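Local coordinates for protein 11R-lipoxygenase (Gersemia fruticosa, PDB 3VF1) that probably adds molecular oxygen to polyunsaturated fatty acids at a non-heme iron, as lipoxygenases do, and depends on calcium for its activity, at residues A[231-236]-A[242-247]; A[248-251]-A[255-258]; A[29-34]-A[124-129]. All coordinates share one frame; numbering follows the deposited sequence.

How the contacts relate
Contacts 1 and 2 are neighbours along the chain and in space, with centres 14 Å apart inside the lipoxygenase region. They share a seam: A247 CA of contact 1 packs on W256 CZ2 of contact 2 at 3.4 Å, and R233 NH1 lies 3.2 Å from A248 O. Contact 3 stands apart, in the PLAT domain, with its centre 41 Å from that of contact 1 and 48 Å from that of contact 2; contacts 2 and 3 lie on opposite sides of the chain's centre. Contacts 1 and 2 are packing away from the iron bound by H392, H397, H575, N579 and I698, whereas contact 3 includes G33, predicted to bind calcium.

Contact 1 of 3, residues A[231-236]-A[242-247]; sequences DFRQLI and SGLPHA
I236 and P245 meet tip to tip, I236 CG1 3.9 Å from P245 CD. The other branch of I236 is used too: chi1 of -54° sets CG2 anti to the backbone N, and I236 CG2 rests 3.4 Å from G243 O. I236 thus touches with two branches, CG2 on the G243–L244 peptide and CG1 on the proline ring. The L244 side chain meets mainly R233, and I236 only loosely, I236 CG1 being 4.3 Å from L244 CD1. R233 and L244 cross obliquely, and the bend of the arginine at chi3 (84°) brings the guanidinium back over the leucine: L244 CD2 sits over one face of that group, 3.5 Å from R233 NH2, while L244 CD1 lies 4.0 Å from R233 CG. With alanine in place of the isoleucine, CG1, CG2 and CD1 are gone, and a gap would probably open beside P245 CD and over the G243 carbonyl. Everything across the contact is van der Waals touch; the bond from I236 N to R233 O, 3.3 Å, lies within the 3-10 turn. The arrangement sets the end of a 3-10 segment and the residue after it against an irregular loop, both in the long connection between helices 208-213 and 247-250.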
loop_
_atom_site.group_PDB
_atom_site.type_symbol
_atom_site.label_atom_id
_atom_site.label_comp_id
_atom_site.label_asym_id
_atom_site.label_seq_id
_atom_site.Cartn_x
_atom_site.Cartn_y
_atom_site.Cartn_z
ATOM N N ASP A 231 13.371 11.436 27.097
ATOM C CA ASP A 231 13.359 10.035 27.510
ATOM C C ASP A 231 12.688 9.124 26.484
ATOM O O ASP A 231 12.822 7.902 26.556
ATOM C CB ASP A 231 12.674 9.881 28.869
ATOM C CG ASP A 231 13.560 10.319 30.022
ATOM O OD1 ASP A 231 14.794 10.384 29.841
ATOM O OD2 ASP A 231 13.022 10.592 31.115
ATOM N N PHE A 232 11.965 9.710 25.535
ATOM C CA PHE A 232 11.358 8.927 24.466
ATOM C C PHE A 232 12.424 8.231 23.621
ATOM O O PHE A 232 12.141 7.244 22.944
ATOM C CB PHE A 232 10.472 9.806 23.581
ATOM C CG PHE A 232 9.097 10.039 24.143
ATOM C CD1 PHE A 232 8.153 9.024 24.140
ATOM C CD2 PHE A 232 8.745 11.271 24.668
ATOM C CE1 PHE A 232 6.887 9.232 24.655
ATOM C CE2 PHE A 232 7.479 11.485 25.183
ATOM C CZ PHE A 232 6.550 10.464 25.178
ATOM N N ARG A 233 13.649 8.746 23.670
ATOM C CA ARG A 233 14.765 8.147 22.942
ATOM C C ARG A 233 15.120 6.765 23.490
ATOM O O ARG A 233 15.864 6.014 22.858
ATOM C CB ARG A 233 15.991 9.062 23.004
ATOM C CG ARG A 233 15.804 10.395 22.295
ATOM C CD ARG A 233 16.744 11.459 22.842
ATOM N NE ARG A 233 18.076 11.410 22.240
ATOM C CZ ARG A 233 18.530 12.259 21.317
ATOM N NH1 ARG A 233 17.770 13.249 20.863
ATOM N NH2 ARG A 233 19.759 12.121 20.842
ATOM N N GLN A 234 14.591 6.433 24.665
ATOM C CA GLN A 234 14.836 5.130 25.273
ATOM C C GLN A 234 14.197 4.008 24.463
ATOM O O GLN A 234 14.619 2.855 24.548
ATOM C CB GLN A 234 14.288 5.095 26.701
ATOM C CG GLN A 234 15.006 6.012 27.675
ATOM C CD GLN A 234 14.417 5.950 29.070
ATOM O OE1 GLN A 234 13.659 5.036 29.395
ATOM N NE2 GLN A 234 14.761 6.926 29.902
ATOM N N LEU A 235 13.180 4.349 23.680
ATOM C CA LEU A 235 12.439 3.355 22.915
ATOM C C LEU A 235 13.224 2.866 21.703
ATOM O O LEU A 235 12.870 1.855 21.095
ATOM C CB LEU A 235 11.091 3.925 22.471
ATOM C CG LEU A 235 10.165 4.361 23.607
ATOM C CD1 LEU A 235 8.836 4.854 23.065
ATOM C CD2 LEU A 235 9.952 3.220 24.589
ATOM N N ILE A 236 14.289 3.580 21.352
ATOM C CA ILE A 236 15.120 3.188 20.221
ATOM C C ILE A 236 16.309 2.355 20.688
ATOM O O ILE A 236 17.402 2.875 20.916
ATOM C CB ILE A 236 15.624 4.408 19.436
ATOM C CG1 ILE A 236 14.445 5.291 19.025
ATOM C CG2 ILE A 236 16.410 3.960 18.210
ATOM C CD1 ILE A 236 13.364 4.553 18.256
ATOM N N SER A 242 17.010 0.697 12.220
ATOM C CA SER A 242 17.118 1.976 11.528
ATOM C C SER A 242 17.798 3.023 12.410
ATOM O O SER A 242 18.274 4.045 11.918
ATOM C CB SER A 242 15.741 2.474 11.086
ATOM O OG SER A 242 14.843 2.554 12.178
ATOM N N GLY A 243 17.840 2.764 13.714
ATOM C CA GLY A 243 18.518 3.646 14.646
ATOM C C GLY A 243 17.668 4.820 15.092
ATOM O O GLY A 243 16.449 4.825 14.912
ATOM N N LEU A 244 18.318 5.821 15.676
ATOM C CA LEU A 244 17.630 7.003 16.182
ATOM C C LEU A 244 17.136 7.881 15.038
ATOM O O LEU A 244 17.932 8.337 14.215
ATOM C CB LEU A 244 18.571 7.815 17.074
ATOM C CG LEU A 244 17.965 9.061 17.724
ATOM C CD1 LEU A 244 17.129 8.680 18.937
ATOM C CD2 LEU A 244 19.052 10.054 18.102
ATOM N N PRO A 245 15.818 8.128 14.980
ATOM C CA PRO A 245 15.277 9.016 13.944
ATOM C C PRO A 245 15.870 10.416 14.043
ATOM O O PRO A 245 16.162 10.876 15.145
ATOM C CB PRO A 245 13.780 9.060 14.262
ATOM C CG PRO A 245 13.513 7.836 15.060
ATOM C CD PRO A 245 14.759 7.583 15.846
ATOM N N HIS A 246 16.045 11.080 12.907
ATOM C CA HIS A 246 16.548 12.448 12.903
ATOM C C HIS A 246 15.584 13.370 13.642
ATOM O O HIS A 246 15.990 14.396 14.188
ATOM C CB HIS A 246 16.763 12.943 11.471
ATOM C CG HIS A 246 17.916 12.289 10.774
ATOM N ND1 HIS A 246 17.749 11.350 9.780
ATOM C CD2 HIS A 246 19.252 12.433 10.935
ATOM C CE1 HIS A 246 18.934 10.949 9.353
ATOM N NE2 HIS A 246 19.862 11.590 10.039
ATOM N N ALA A 247 14.308 12.994 13.659
ATOM C CA ALA A 247 13.289 13.757 14.373
ATOM C C ALA A 247 13.730 14.048 15.806
ATOM O O ALA A 247 13.500 15.139 16.327
ATOM C CB ALA A 247 11.969 13.002 14.371
#

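Contact 2 of 3, residues A[248-251]-A[255-258]; sequences AEYW and VWFG
The W256 indole and the Y250 side chain meet with the beta carbon of the tyrosine, Y250 CB, over one face of the W256 indole, 3.3 Å above its plane and offset toward the rim. The backbone that follows, Y250 C and W251 N, lies over one face as well, so the tryptophan is covered by a side-chain root and a peptide more than by a ring. The phenol itself slides off to the side: its plane is within 16° of the indole's, yet the centroid of the Y250 ring is 5.5 Å from that of the six-membered ring of W256, and the two barely overlap. W251 presents a different surface, with A248 O at the edge of its indole and in its plane.

Across the contact Y250 CB touches W256 CD2 at 3.5 Å, just where the two indole rings fuse. On the five-membered side, W251 CA comes to 3.6 Å from W256 CD1. The carbonyl Y250 O lies 3.4 Å from W256 CB. W256 reaches across because its CG is anti to the backbone N (chi1 168°), which carries the indole from helix 254-263 against the 250-251 backbone.

The W251 indole leads off to meet F588 and L377, and F257 packs on the long helix 369-410, which carries the iron ligands H392 and H397. The one polar atom of the W256 indole, NE1, is hydrogen-bonded to N591 OD1.

Chemically, then, the contact between the end of helix 247-250 and helix 254-263 is mostly van der Waals, C-H groups and a peptide on an indole face, with little ring stacking; the N591 bond satisfies the indole N-H and probably fixes how the ring is turned against Y250.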
loop_
_atom_site.group_PDB
_atom_site.type_symbol
_atom_site.label_atom_id
_atom_site.label_comp_id
_atom_site.label_asym_id
_atom_site.label_seq_id
_atom_site.Cartn_x
_atom_site.Cartn_y
_atom_site.Cartn_z
ATOM N N ALA A 248 14.371 13.070 16.438
ATOM C CA ALA A 248 14.848 13.219 17.809
ATOM C C ALA A 248 15.723 14.462 17.969
ATOM O O ALA A 248 15.811 15.035 19.056
ATOM C CB ALA A 248 15.622 11.979 18.233
ATOM N N GLU A 249 16.358 14.878 16.879
ATOM C CA GLU A 249 17.328 15.965 16.918
ATOM C C GLU A 249 16.763 17.288 16.401
ATOM O O GLU A 249 17.373 18.339 16.599
ATOM C CB GLU A 249 18.552 15.580 16.086
ATOM C CG GLU A 249 19.110 14.201 16.405
ATOM C CD GLU A 249 20.014 13.665 15.308
ATOM O OE1 GLU A 249 19.715 13.906 14.117
ATOM O OE2 GLU A 249 21.025 13.004 15.635
ATOM N N TYR A 250 15.608 17.242 15.740
ATOM C CA TYR A 250 15.075 18.424 15.062
ATOM C C TYR A 250 13.620 18.762 15.403
ATOM O O TYR A 250 13.147 19.847 15.066
ATOM C CB TYR A 250 15.172 18.235 13.545
ATOM C CG TYR A 250 16.578 18.249 12.985
ATOM C CD1 TYR A 250 17.203 19.445 12.659
ATOM C CD2 TYR A 250 17.269 17.067 12.761
ATOM C CE1 TYR A 250 18.481 19.465 12.137
ATOM C CE2 TYR A 250 18.551 17.075 12.240
ATOM C CZ TYR A 250 19.152 18.278 11.931
ATOM O OH TYR A 250 20.426 18.295 11.408
ATOM N N TRP A 251 12.914 17.849 16.064
ATOM C CA TRP A 251 11.457 17.943 16.176
ATOM C C TRP A 251 10.944 19.284 16.719
ATOM O O TRP A 251 9.830 19.696 16.397
ATOM C CB TRP A 251 10.908 16.796 17.028
ATOM C CG TRP A 251 11.124 16.973 18.496
ATOM C CD1 TRP A 251 12.262 16.696 19.200
ATOM C CD2 TRP A 251 10.172 17.459 19.447
ATOM N NE1 TRP A 251 12.075 16.982 20.531
ATOM C CE2 TRP A 251 10.800 17.453 20.708
ATOM C CE3 TRP A 251 8.849 17.901 19.355
ATOM C CZ2 TRP A 251 10.152 17.873 21.867
ATOM C CZ3 TRP A 251 8.206 18.316 20.506
ATOM C CH2 TRP A 251 8.857 18.299 21.745
ATOM N N VAL A 255 10.984 24.857 11.417
ATOM C CA VAL A 255 11.292 24.527 10.031
ATOM C C VAL A 255 11.124 23.029 9.797
ATOM O O VAL A 255 10.538 22.609 8.798
ATOM C CB VAL A 255 12.718 24.953 9.650
ATOM C CG1 VAL A 255 13.118 24.350 8.307
ATOM C CG2 VAL A 255 12.820 26.469 9.607
ATOM N N TRP A 256 11.640 22.228 10.723
ATOM C CA TRP A 256 11.469 20.783 10.654
ATOM C C TRP A 256 9.992 20.430 10.758
ATOM O O TRP A 256 9.489 19.598 10.008
ATOM C CB TRP A 256 12.248 20.094 11.775
ATOM C CG TRP A 256 11.897 18.648 11.932
ATOM C CD1 TRP A 256 10.866 18.132 12.660
ATOM C CD2 TRP A 256 12.571 17.529 11.344
ATOM N NE1 TRP A 256 10.857 16.762 12.564
ATOM C CE2 TRP A 256 11.896 16.367 11.762
ATOM C CE3 TRP A 256 13.682 17.398 10.504
ATOM C CZ2 TRP A 256 12.291 15.088 11.369
ATOM C CZ3 TRP A 256 14.076 16.127 10.116
ATOM C CH2 TRP A 256 13.382 14.990 10.548
ATOM N N PHE A 257 9.303 21.079 11.690
ATOM C CA PHE A 257 7.883 20.840 11.919
ATOM C C PHE A 257 7.086 21.001 10.631
ATOM O O PHE A 257 6.330 20.114 10.241
ATOM C CB PHE A 257 7.355 21.809 12.977
ATOM C CG PHE A 257 5.919 21.580 13.349
ATOM C CD1 PHE A 257 5.584 20.654 14.321
ATOM C CD2 PHE A 257 4.906 22.298 12.737
ATOM C CE1 PHE A 257 4.266 20.439 14.670
ATOM C CE2 PHE A 257 3.583 22.088 13.082
ATOM C CZ PHE A 257 3.263 21.158 14.050
ATOM N N GLY A 258 7.260 22.143 9.975
ATOM C CA GLY A 258 6.574 22.416 8.727
ATOM C C GLY A 258 6.870 21.366 7.676
ATOM O O GLY A 258 5.973 20.928 6.954
#

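Contact 3 of 3, residues A[29-34]-A[124-129]; sequences GDLRGA and YRWVIK
G33 and W126 are the residues whose backbones come nearest, G33 CA to W126 CA 9.0 Å, and the chain turns a corner at R125, where Y124 and R125 both face I101 in a G1 beta bulge. That distance is spanned by the W126 indole, whose CG lies beside the backbone N (chi1 -60°) and whose rim reaches the other loop. W126 CH2 is 3.3 Å from G33 N, and W126 CZ3 is 3.8 Å from G33 CA. A beta carbon on G33 would come up tight against W126 CZ3, so the close approach suits a glycine. L31 crosses the indole at about a right angle. L31 CB packs 3.6 Å from W126 CZ2, and L31 CD1 lies 4.0 Å from W126 NE1. Beyond these residues, K191 makes a cation-pi contact with W126, Y100 meets its ring, and the W126 backbone N is hydrogen-bonded to D192 OD1. G33 N and R32 C meet the indole at its edge, near the ring plane, while L31 adds apolar packing; no hydrogen bond is formed between the segments. G33, G35 and D98 are predicted calcium ligands and D98 also touches W126, so the indole packs against a loop carrying predicted calcium ligands in this PLAT beta sandwich.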
loop_
_atom_site.group_PDB
_atom_site.type_symbol
_atom_site.label_atom_id
_atom_site.label_comp_id
_atom_site.label_asym_id
_atom_site.label_seq_id
_atom_site.Cartn_x
_atom_site.Cartn_y
_atom_site.Cartn_z
ATOM N N GLY A 29 9.537 -23.316 -7.077
ATOM C CA GLY A 29 9.591 -21.954 -6.577
ATOM C C GLY A 29 10.320 -21.868 -5.252
ATOM O O GLY A 29 10.864 -22.862 -4.770
ATOM N N ASP A 30 10.327 -20.680 -4.656
ATOM C CA ASP A 30 11.066 -20.453 -3.418
ATOM C C ASP A 30 10.246 -20.807 -2.178
ATOM O O ASP A 30 10.775 -20.837 -1.067
ATOM C CB ASP A 30 11.551 -19.002 -3.336
ATOM C CG ASP A 30 10.416 -17.998 -3.425
ATOM O OD1 ASP A 30 9.266 -18.361 -3.099
ATOM O OD2 ASP A 30 10.676 -16.840 -3.819
ATOM N N LEU A 31 8.958 -21.076 -2.366
ATOM C CA LEU A 31 8.107 -21.496 -1.260
ATOM C C LEU A 31 8.170 -23.010 -1.101
ATOM O O LEU A 31 8.509 -23.728 -2.041
ATOM C CB LEU A 31 6.662 -21.049 -1.483
ATOM C CG LEU A 31 6.455 -19.543 -1.663
ATOM C CD1 LEU A 31 4.973 -19.223 -1.772
ATOM C CD2 LEU A 31 7.093 -18.763 -0.523
ATOM N N ARG A 32 7.842 -23.485 0.094
ATOM C CA ARG A 32 7.969 -24.899 0.420
ATOM C C ARG A 32 6.938 -25.304 1.467
ATOM O O ARG A 32 7.010 -24.879 2.619
ATOM C CB ARG A 32 9.380 -25.185 0.936
ATOM C CG ARG A 32 9.562 -26.543 1.594
ATOM C CD ARG A 32 9.610 -27.670 0.578
ATOM N NE ARG A 32 9.953 -28.941 1.214
ATOM C CZ ARG A 32 9.074 -29.777 1.760
ATOM N NH1 ARG A 32 7.776 -29.500 1.747
ATOM N NH2 ARG A 32 9.496 -30.904 2.318
ATOM N N GLY A 33 5.979 -26.128 1.059
ATOM C CA GLY A 33 4.956 -26.611 1.967
ATOM C C GLY A 33 5.497 -27.711 2.858
ATOM O O GLY A 33 6.689 -28.017 2.823
ATOM N N ALA A 34 4.621 -28.304 3.662
ATOM C CA ALA A 34 5.009 -29.414 4.523
ATOM C C ALA A 34 4.671 -30.739 3.848
ATOM O O ALA A 34 3.670 -30.843 3.136
ATOM C CB ALA A 34 4.311 -29.309 5.865
ATOM N N TYR A 124 4.069 -20.162 -10.834
ATOM C CA TYR A 124 4.088 -19.505 -9.530
ATOM C C TYR A 124 2.782 -19.743 -8.773
ATOM O O TYR A 124 2.135 -18.804 -8.308
ATOM C CB TYR A 124 4.361 -18.011 -9.700
ATOM C CG TYR A 124 5.622 -17.743 -10.487
ATOM C CD1 TYR A 124 6.869 -17.905 -9.904
ATOM C CD2 TYR A 124 5.566 -17.350 -11.815
ATOM C CE1 TYR A 124 8.028 -17.672 -10.618
ATOM C CE2 TYR A 124 6.719 -17.113 -12.539
ATOM C CZ TYR A 124 7.947 -17.278 -11.934
ATOM O OH TYR A 124 9.104 -17.047 -12.646
ATOM N N ARG A 125 2.410 -21.013 -8.659
ATOM C CA ARG A 125 1.204 -21.414 -7.950
ATOM C C ARG A 125 1.453 -22.721 -7.211
ATOM O O ARG A 125 2.370 -23.470 -7.551
ATOM C CB ARG A 125 0.052 -21.629 -8.933
ATOM C CG ARG A 125 -0.254 -20.453 -9.845
ATOM C CD ARG A 125 -1.084 -19.393 -9.149
ATOM N NE ARG A 125 -1.843 -18.591 -10.108
ATOM C CZ ARG A 125 -3.050 -18.908 -10.568
ATOM N NH1 ARG A 125 -3.662 -20.015 -10.165
ATOM N NH2 ARG A 125 -3.654 -18.111 -11.438
ATOM N N TRP A 126 0.637 -22.993 -6.199
ATOM C CA TRP A 126 0.609 -24.313 -5.582
ATOM C C TRP A 126 -0.327 -25.189 -6.406
ATOM O O TRP A 126 -1.389 -24.735 -6.828
ATOM C CB TRP A 126 0.100 -24.234 -4.142
ATOM C CG TRP A 126 0.927 -23.372 -3.235
ATOM C CD1 TRP A 126 0.795 -22.029 -3.036
ATOM C CD2 TRP A 126 2.003 -23.798 -2.388
ATOM N NE1 TRP A 126 1.724 -21.590 -2.124
ATOM C CE2 TRP A 126 2.478 -22.657 -1.711
ATOM C CE3 TRP A 126 2.611 -25.031 -2.140
ATOM C CZ2 TRP A 126 3.534 -22.713 -0.804
ATOM C CZ3 TRP A 126 3.659 -25.085 -1.239
ATOM C CH2 TRP A 126 4.110 -23.934 -0.583
ATOM N N VAL A 127 0.065 -26.438 -6.644
ATOM C CA VAL A 127 -0.782 -27.352 -7.406
ATOM C C VAL A 127 -2.043 -27.709 -6.625
ATOM O O VAL A 127 -3.154 -27.633 -7.155
ATOM C CB VAL A 127 -0.040 -28.653 -7.797
ATOM C CG1 VAL A 127 1.145 -28.340 -8.695
ATOM C CG2 VAL A 127 0.406 -29.423 -6.560
ATOM N N ILE A 128 -1.870 -28.079 -5.360
ATOM C CA ILE A 128 -2.986 -28.494 -4.518
ATOM C C ILE A 128 -3.781 -29.627 -5.181
ATOM O O ILE A 128 -3.404 -30.793 -5.067
ATOM C CB ILE A 128 -3.908 -27.303 -4.181
ATOM C CG1 ILE A 128 -3.093 -26.174 -3.545
ATOM C CG2 ILE A 128 -5.022 -27.743 -3.243
ATOM C CD1 ILE A 128 -3.894 -24.920 -3.275
ATOM N N LYS A 129 -4.870 -29.289 -5.866
ATOM C CA LYS A 129 -5.676 -30.291 -6.558
ATOM C C LYS A 129 -5.310 -30.333 -8.043
ATOM O O LYS A 129 -4.494 -31.153 -8.461
ATOM C CB LYS A 129 -7.175 -30.014 -6.386
ATOM C CG LYS A 129 -7.583 -29.550 -4.997
ATOM C CD LYS A 129 -9.090 -29.656 -4.788
ATOM C CE LYS A 129 -9.869 -29.061 -5.954
ATOM N NZ LYS A 129 -11.338 -29.100 -5.717
#